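Local structure of leucine aminopeptidase 1 (2HC9) at residues Val23-Val28 against Val77-Ser82; Leu176-Ala181 against Gly465-Gly470; Thr244-Leu249 against Ser295-Ala300. The protein removes N-terminal amino acids, preferably leucine, from peptides as a two-zinc M17 aminopeptidase, and probably acts as a digestive enzyme. The protein carries 1 engineered substitution. One frame throughout, in Å; residues are numbered along the deposited sequence. Where two conformers were deposited one is given.

Overall arrangement
Interaction 1 comes first along the chain and joins neighbouring parallel strands 18-25 and 72-77 of the N-terminal domain; the other two lie in the catalytic domain. Segment 176-181 comes before both segments of interaction 3, and 465-470 after them, so interaction 2 spans most of that domain while interaction 3 pairs strands 246-254 and 297-307 within it. Centres lie about 29 Å apart for interactions 1 and 2, about 36 Å for 1 and 3, and about 27 Å for 2 and 3. None touches another; helix 277-290 packs against residues of both catalytic-domain contacts. The Ile177 side chain of interaction 2 lies about 12 Å from a bound zinc ion, whereas interaction 1 is away from the metal site.

Interaction 1 (Val23-Val28 against Val77-Ser82); sequences VGKKSV and VPDASS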
# COMPACT_ATOMS: atom_id res chain seq x y z
N VAL A 23 7.97 -15.18 -45.44
CA VAL A 23 8.73 -15.28 -44.19
C VAL A 23 10.05 -16.03 -44.39
O VAL A 23 10.09 -17.12 -44.99
CB VAL A 23 7.89 -15.99 -43.09
CG1 VAL A 23 8.66 -15.96 -41.72
CG2 VAL A 23 6.52 -15.34 -42.98
N GLY A 24 11.15 -15.45 -43.89
CA GLY A 24 12.43 -16.17 -43.92
C GLY A 24 13.52 -15.47 -43.13
O GLY A 24 13.49 -14.26 -42.96
N LYS A 25 14.49 -16.24 -42.66
CA LYS A 25 15.78 -15.66 -42.26
C LYS A 25 16.49 -14.93 -43.38
O LYS A 25 16.46 -15.35 -44.54
CB LYS A 25 16.69 -16.71 -41.63
CG LYS A 25 16.19 -17.17 -40.25
CD LYS A 25 17.01 -18.34 -39.75
CE LYS A 25 16.78 -18.57 -38.26
NZ LYS A 25 17.40 -19.85 -37.84
N LYS A 26 17.15 -13.85 -43.00
CA LYS A 26 17.86 -12.99 -43.93
C LYS A 26 18.80 -13.78 -44.85
O LYS A 26 18.81 -13.57 -46.05
CB LYS A 26 18.66 -11.94 -43.12
CG LYS A 26 19.24 -10.80 -43.94
CD LYS A 26 18.13 -9.96 -44.57
CE LYS A 26 18.70 -8.98 -45.57
NZ LYS A 26 19.56 -7.97 -44.90
N SER A 27 19.55 -14.73 -44.28
CA SER A 27 20.51 -15.48 -45.07
C SER A 27 19.80 -16.36 -46.09
O SER A 27 20.33 -16.56 -47.20
CB SER A 27 21.42 -16.34 -44.18
OG SER A 27 20.66 -17.31 -43.46
N VAL A 28 18.62 -16.86 -45.74
CA VAL A 28 17.86 -17.74 -46.63
C VAL A 28 17.23 -16.91 -47.75
O VAL A 28 17.37 -17.22 -48.95
CB VAL A 28 16.77 -18.53 -45.86
CG1 VAL A 28 15.88 -19.31 -46.83
CG2 VAL A 28 17.43 -19.47 -44.81
N VAL A 77 13.47 -12.71 -40.52
CA VAL A 77 13.81 -13.31 -39.23
C VAL A 77 15.33 -13.18 -39.07
O VAL A 77 16.07 -13.44 -40.01
CB VAL A 77 13.41 -14.82 -39.25
CG1 VAL A 77 13.74 -15.52 -37.90
CG2 VAL A 77 11.93 -14.96 -39.56
N PRO A 78 15.81 -12.81 -37.86
CA PRO A 78 17.26 -12.74 -37.70
C PRO A 78 17.95 -14.10 -37.79
O PRO A 78 17.36 -15.14 -37.44
CB PRO A 78 17.46 -12.11 -36.31
CG PRO A 78 16.15 -12.14 -35.64
CD PRO A 78 15.06 -12.42 -36.64
N ASP A 79 19.18 -14.09 -38.28
CA ASP A 79 20.00 -15.28 -38.34
C ASP A 79 20.72 -15.59 -37.02
O ASP A 79 20.81 -16.75 -36.61
CB ASP A 79 21.02 -15.14 -39.47
CG ASP A 79 20.41 -15.46 -40.82
OD1 ASP A 79 20.08 -16.63 -41.07
OD2 ASP A 79 20.25 -14.53 -41.61
N ALA A 80 21.20 -14.54 -36.36
CA ALA A 80 21.95 -14.68 -35.10
C ALA A 80 21.04 -14.98 -33.92
O ALA A 80 19.90 -14.53 -33.88
CB ALA A 80 22.72 -13.40 -34.82
N SER A 81 21.54 -15.73 -32.94
CA SER A 81 20.79 -15.92 -31.69
C SER A 81 21.75 -16.17 -30.53
O SER A 81 22.84 -16.73 -30.72
CB SER A 81 19.78 -17.09 -31.80
OG SER A 81 20.48 -18.28 -32.09
N SER A 82 21.31 -15.78 -29.34
CA SER A 82 22.08 -16.04 -28.13
C SER A 82 21.87 -17.48 -27.66
O SER A 82 20.88 -18.16 -28.02
CB SER A 82 21.61 -15.11 -27.00
OG SER A 82 20.28 -15.48 -26.62
O HOH W 1 20.20 -19.20 -38.37
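The aliphatic chain of Lys25 lies over the end of strand 72-77 and the loop after it, its CG 3.8 Å from Val77 CB and its CE passing beside the carbonyl oxygen of Pro78. Extended beyond CG, the chain carries NZ to a water that also donates to Asp79 O; NZ further forms a salt bridge with Asp119 and a hydrogen bond to the carbonyl of Pro87. The backbones make a single parallel bridge between Lys25 and Val77. Val77 N gives a straight bond to Gly24 O (2.9 Å, 171°), and Val77 O receives Lys26 N at 3.2 Å.

Where the strand turns into a helix at Lys25, the N-cap residue, Asp79 continues the contact through its carboxylate, which grips Ser27 twice: OD2 accepts the backbone N at 2.8 Å through its syn lone pair, while OD1 accepts the hydroxyl OG at 2.6 Å from above the carboxylate plane. The serine OG stands between its own backbone N and carbonyl carbon (chi1 62°), which turns it to the same carboxylate that its N-H reaches. A negative group at the first turn of a helix would probably be steadied by the helix dipole, and these two bonds fix the rotation of the carboxylate. Val23 CG1 meets Val77 CG2 at 4.0 Å.

Strand 18-25 lies between parallel strands 72-77 and 108-114 in the mixed sheet of the macro-clan N-terminal domain, with Ile93 of helix 90-97 packing on both Val23 and Val77, while helix 26-31 starts beside the loop that follows strand 72-77.

Interaction 2 (Leu176-Ala181 against Gly465-Gly470); sequences LIDTPA and GDRGTG. With SO4 (sulfate ion), chain E.
This contact is a buried carboxylate site at the C-terminal end of a helix, where the carboxylate of Asp178 takes both a backbone N-H and a side-chain N-H of strand 467-468. Asp178 OD1 accepts the backbone N of Gly468 in a nearly straight bond (2.8 Å, 176°), using its syn lone pair. Its OD2 forms a salt bridge with Arg467 NH1 at 3.0 Å; the arginine meets this oxygen from above the carboxylate plane, although the oxygen itself lies close to the guanidinium plane, and the two planes stand 58° apart. Each carboxylate oxygen also receives a water: one links OD2 to Gly468 O, the other links OD1 to Asp466 O, so the group is gripped by four bonds.

The arginine chain leaves its strand heading away from the helix, then bends at chi2 (-68°) to bring NH1 back to the aspartate; NH1 also donates to Phe134 O. Its NE and NH2 bind a sulfate, probably from the crystallisation liquor, NH2 reaching O2 at 2.7 Å; Lys98 binds the same ion. Gly468 CA sits 3.9 Å from Ile177 CG2, an approach that the absence of a side chain at Gly468 allows.

Helix 157-178 ends here against strand 467-468, which pairs with strand 463-464. Two residues before Asp178, Leu176 packs on Ala280 and Glu284 of helix 277-290, and Arg467 also packs on Ile418 of a neighbouring subunit.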
# COMPACT_ATOMS: atom_id res chain seq x y z
N LEU A 176 -9.01 -22.22 -25.93
CA LEU A 176 -9.47 -22.63 -24.60
C LEU A 176 -9.04 -21.57 -23.58
O LEU A 176 -9.81 -21.18 -22.72
CB LEU A 176 -8.92 -24.03 -24.24
CG LEU A 176 -9.48 -25.18 -25.13
CD1 LEU A 176 -8.69 -26.48 -24.83
CD2 LEU A 176 -10.96 -25.39 -24.84
N ILE A 177 -7.80 -21.11 -23.70
CA ILE A 177 -7.27 -20.08 -22.80
C ILE A 177 -8.02 -18.76 -22.93
O ILE A 177 -8.35 -18.14 -21.91
CB ILE A 177 -5.75 -19.90 -23.03
CG1 ILE A 177 -5.02 -21.13 -22.46
CG2 ILE A 177 -5.21 -18.55 -22.41
CD1 ILE A 177 -3.55 -21.22 -22.93
N ASP A 178 -8.31 -18.34 -24.17
CA ASP A 178 -8.91 -16.99 -24.40
C ASP A 178 -10.39 -16.93 -24.02
O ASP A 178 -10.91 -15.85 -23.82
CB ASP A 178 -8.81 -16.60 -25.88
CG ASP A 178 -7.38 -16.38 -26.36
OD1 ASP A 178 -6.48 -16.20 -25.51
OD2 ASP A 178 -7.17 -16.37 -27.59
N THR A 179 -11.05 -18.08 -23.97
CA THR A 179 -12.50 -18.14 -23.71
C THR A 179 -12.73 -17.73 -22.24
O THR A 179 -12.09 -18.25 -21.34
CB THR A 179 -13.06 -19.59 -23.95
OG1 THR A 179 -12.75 -20.02 -25.29
CG2 THR A 179 -14.56 -19.66 -23.73
N PRO A 180 -13.65 -16.78 -22.00
CA PRO A 180 -13.90 -16.38 -20.61
C PRO A 180 -14.50 -17.52 -19.81
O PRO A 180 -15.15 -18.39 -20.38
CB PRO A 180 -14.92 -15.26 -20.73
CG PRO A 180 -15.59 -15.47 -22.06
CD PRO A 180 -14.51 -16.07 -22.96
N ALA A 181 -14.31 -17.52 -18.50
CA ALA A 181 -14.73 -18.66 -17.70
C ALA A 181 -16.23 -18.76 -17.46
O ALA A 181 -16.71 -19.82 -17.02
CB ALA A 181 -14.00 -18.65 -16.35
N GLY A 465 0.34 -10.34 -24.26
CA GLY A 465 -0.67 -9.30 -24.41
C GLY A 465 -1.98 -9.91 -23.94
O GLY A 465 -2.03 -10.53 -22.87
N ASP A 466 -3.02 -9.80 -24.75
CA ASP A 466 -4.36 -10.27 -24.39
C ASP A 466 -4.70 -11.67 -24.89
O ASP A 466 -5.88 -12.06 -24.88
CB ASP A 466 -5.40 -9.28 -24.94
CG ASP A 466 -5.25 -7.91 -24.35
OD1 ASP A 466 -4.82 -7.83 -23.19
OD2 ASP A 466 -5.56 -6.91 -25.03
N ARG A 467 -3.69 -12.39 -25.37
CA ARG A 467 -3.92 -13.64 -26.07
C ARG A 467 -3.06 -14.79 -25.55
O ARG A 467 -1.88 -14.61 -25.29
CB ARG A 467 -3.66 -13.44 -27.57
CG ARG A 467 -4.74 -12.56 -28.24
CD ARG A 467 -6.11 -13.27 -28.28
NE ARG A 467 -7.05 -12.60 -29.20
CZ ARG A 467 -8.25 -13.09 -29.53
NH1 ARG A 467 -8.66 -14.26 -29.03
NH2 ARG A 467 -9.02 -12.43 -30.40
N GLY A 468 -3.67 -15.97 -25.42
CA GLY A 468 -2.92 -17.20 -25.22
C GLY A 468 -1.96 -17.44 -26.38
O GLY A 468 -2.28 -17.16 -27.55
N THR A 469 -0.78 -17.97 -26.05
CA THR A 469 0.19 -18.33 -27.10
C THR A 469 -0.03 -19.74 -27.63
O THR A 469 0.54 -20.12 -28.67
CB THR A 469 1.63 -18.25 -26.57
OG1 THR A 469 1.71 -19.02 -25.35
CG2 THR A 469 2.03 -16.78 -26.29
N GLY A 470 -0.78 -20.57 -26.90
CA GLY A 470 -0.84 -21.98 -27.26
C GLY A 470 0.43 -22.77 -26.98
O GLY A 470 0.78 -23.70 -27.71
S SO4 E . -6.52 -10.05 -31.99
O1 SO4 E . -5.87 -10.52 -33.22
O2 SO4 E . -7.92 -10.48 -31.98
O3 SO4 E . -5.78 -10.59 -30.84
O4 SO4 E . -6.54 -8.59 -31.91
O HOH W 2 -4.71 -16.64 -28.81
O HOH W 3 -6.72 -14.40 -23.51

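Interaction 3 (Thr244-Leu249 against Ser295-Ala300); sequences TEHIAL and SQTLHA
Glu245 N donates to the side-chain oxygen OE1 of Gln296 in a short, nearly straight bond (2.7 Å, 168°), just ahead of a pair of parallel strands in the central mixed sheet of the catalytic domain. Helix 277-290 lies between these strands in sequence, giving a beta-alpha-beta crossover. The glutamine chain, bent at chi2, brings its amide up to the backbone of the 244-245 turn, with Glu245 N somewhat tilted from the carbonyl plane. Its NE2 donates to Ser295 OG and to a water that also accepts Thr244 N, so both ends of the amide are used and its rotation is fixed. Replacing Gln296 by alanine would probably leave Glu245 N without this acceptor and the 244-245 backbone freer to move.

Beyond the amide, segments 246-249 and 297-300 run 16° from parallel and are held by regular parallel bonding. A weak bond from Thr297 N to Glu245 O opens the series. Ile247 N then donates to Thr297 O, His299 N to Ile247 O at 2.8 Å, and Leu249 N to His299 O at 2.7 Å.

One face of the sheet carries His246 beside Thr297 and Ala248 beside His299. His246 CD2 comes within 3.6 Å of Thr297 CB, while Thr297 OG1 is hydrogen-bonded to Ser243 OG and His299 ND1 to Ser237 OG. The other face, with Ile247, Leu249, Leu298 and Ala300, is apolar and is covered by Met282, Tyr286 and Leu289 of helix 277-290. Leu298 swings CG anti to the backbone N (chi1 -176°), which carries its CD1 across to the other strand, 3.7 Å from Ile247 CG2 and 4.0 Å from Leu249 CD1.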
# COMPACT_ATOMS: atom_id res chain seq x y z
N THR A 244 7.56 -49.74 -23.65
CA THR A 244 8.64 -49.60 -22.68
C THR A 244 8.43 -48.39 -21.76
O THR A 244 8.78 -48.44 -20.58
CB THR A 244 10.01 -49.54 -23.36
OG1 THR A 244 10.07 -48.41 -24.22
CG2 THR A 244 10.20 -50.75 -24.21
N GLU A 245 7.84 -47.32 -22.31
CA GLU A 245 7.51 -46.11 -21.53
C GLU A 245 6.04 -46.00 -21.13
O GLU A 245 5.14 -46.53 -21.80
CB GLU A 245 7.91 -44.83 -22.28
CG GLU A 245 9.36 -44.80 -22.80
CD GLU A 245 10.43 -44.93 -21.71
OE1 GLU A 245 10.15 -44.64 -20.52
OE2 GLU A 245 11.57 -45.33 -22.05
N HIS A 246 5.80 -45.28 -20.04
CA HIS A 246 4.46 -45.07 -19.53
C HIS A 246 4.46 -43.63 -19.05
O HIS A 246 5.02 -43.32 -17.99
CB HIS A 246 4.19 -46.05 -18.36
CG HIS A 246 4.07 -47.46 -18.82
ND1 HIS A 246 5.17 -48.26 -19.04
CD2 HIS A 246 2.99 -48.19 -19.19
CE1 HIS A 246 4.77 -49.43 -19.49
NE2 HIS A 246 3.46 -49.42 -19.59
N ILE A 247 3.92 -42.74 -19.89
CA ILE A 247 4.15 -41.30 -19.75
C ILE A 247 2.82 -40.64 -19.37
O ILE A 247 1.80 -40.92 -19.99
CB ILE A 247 4.69 -40.70 -21.09
CG1 ILE A 247 6.02 -41.38 -21.48
CG2 ILE A 247 4.83 -39.18 -20.99
CD1 ILE A 247 6.40 -41.23 -22.95
N ALA A 248 2.84 -39.78 -18.35
CA ALA A 248 1.64 -39.02 -17.98
C ALA A 248 1.88 -37.54 -18.21
O ALA A 248 2.96 -37.01 -17.88
CB ALA A 248 1.27 -39.26 -16.53
N LEU A 249 0.88 -36.87 -18.79
CA LEU A 249 0.87 -35.43 -18.95
C LEU A 249 -0.22 -34.87 -18.03
O LEU A 249 -1.41 -34.96 -18.34
CB LEU A 249 0.54 -35.04 -20.41
CG LEU A 249 1.47 -35.67 -21.45
CD1 LEU A 249 0.96 -35.43 -22.88
CD2 LEU A 249 2.93 -35.18 -21.31
N SER A 295 3.74 -44.52 -29.98
CA SER A 295 4.09 -45.93 -29.81
C SER A 295 4.18 -46.34 -28.33
O SER A 295 4.33 -47.53 -28.03
CB SER A 295 5.42 -46.23 -30.51
OG SER A 295 6.48 -45.60 -29.82
N GLN A 296 4.11 -45.37 -27.42
CA GLN A 296 4.23 -45.66 -25.99
C GLN A 296 2.92 -45.41 -25.28
O GLN A 296 2.01 -44.82 -25.83
CB GLN A 296 5.35 -44.83 -25.37
CG GLN A 296 6.67 -44.97 -26.09
CD GLN A 296 7.20 -46.39 -26.03
OE1 GLN A 296 7.22 -47.02 -24.96
NE2 GLN A 296 7.60 -46.93 -27.18
N THR A 297 2.81 -45.89 -24.05
CA THR A 297 1.59 -45.66 -23.32
C THR A 297 1.64 -44.20 -22.85
O THR A 297 2.69 -43.72 -22.38
CB THR A 297 1.49 -46.61 -22.11
OG1 THR A 297 1.26 -47.95 -22.60
CG2 THR A 297 0.34 -46.20 -21.18
N LEU A 298 0.51 -43.51 -23.01
CA LEU A 298 0.46 -42.05 -22.79
C LEU A 298 -0.86 -41.73 -22.12
O LEU A 298 -1.91 -42.24 -22.53
CB LEU A 298 0.57 -41.27 -24.11
CG LEU A 298 0.61 -39.74 -24.00
CD1 LEU A 298 1.88 -39.28 -23.24
CD2 LEU A 298 0.52 -39.08 -25.40
N HIS A 299 -0.82 -40.86 -21.10
CA HIS A 299 -2.04 -40.44 -20.40
C HIS A 299 -2.08 -38.91 -20.31
O HIS A 299 -1.05 -38.28 -20.04
CB HIS A 299 -2.10 -41.00 -18.97
CG HIS A 299 -1.81 -42.48 -18.87
ND1 HIS A 299 -2.79 -43.44 -18.97
CD2 HIS A 299 -0.65 -43.14 -18.62
CE1 HIS A 299 -2.25 -44.64 -18.80
NE2 HIS A 299 -0.95 -44.49 -18.60
N ALA A 300 -3.24 -38.32 -20.54
CA ALA A 300 -3.48 -36.90 -20.19
C ALA A 300 -4.33 -36.91 -18.93
O ALA A 300 -5.38 -37.55 -18.90
CB ALA A 300 -4.18 -36.17 -21.33
O HOH W 4 8.07 -49.94 -26.62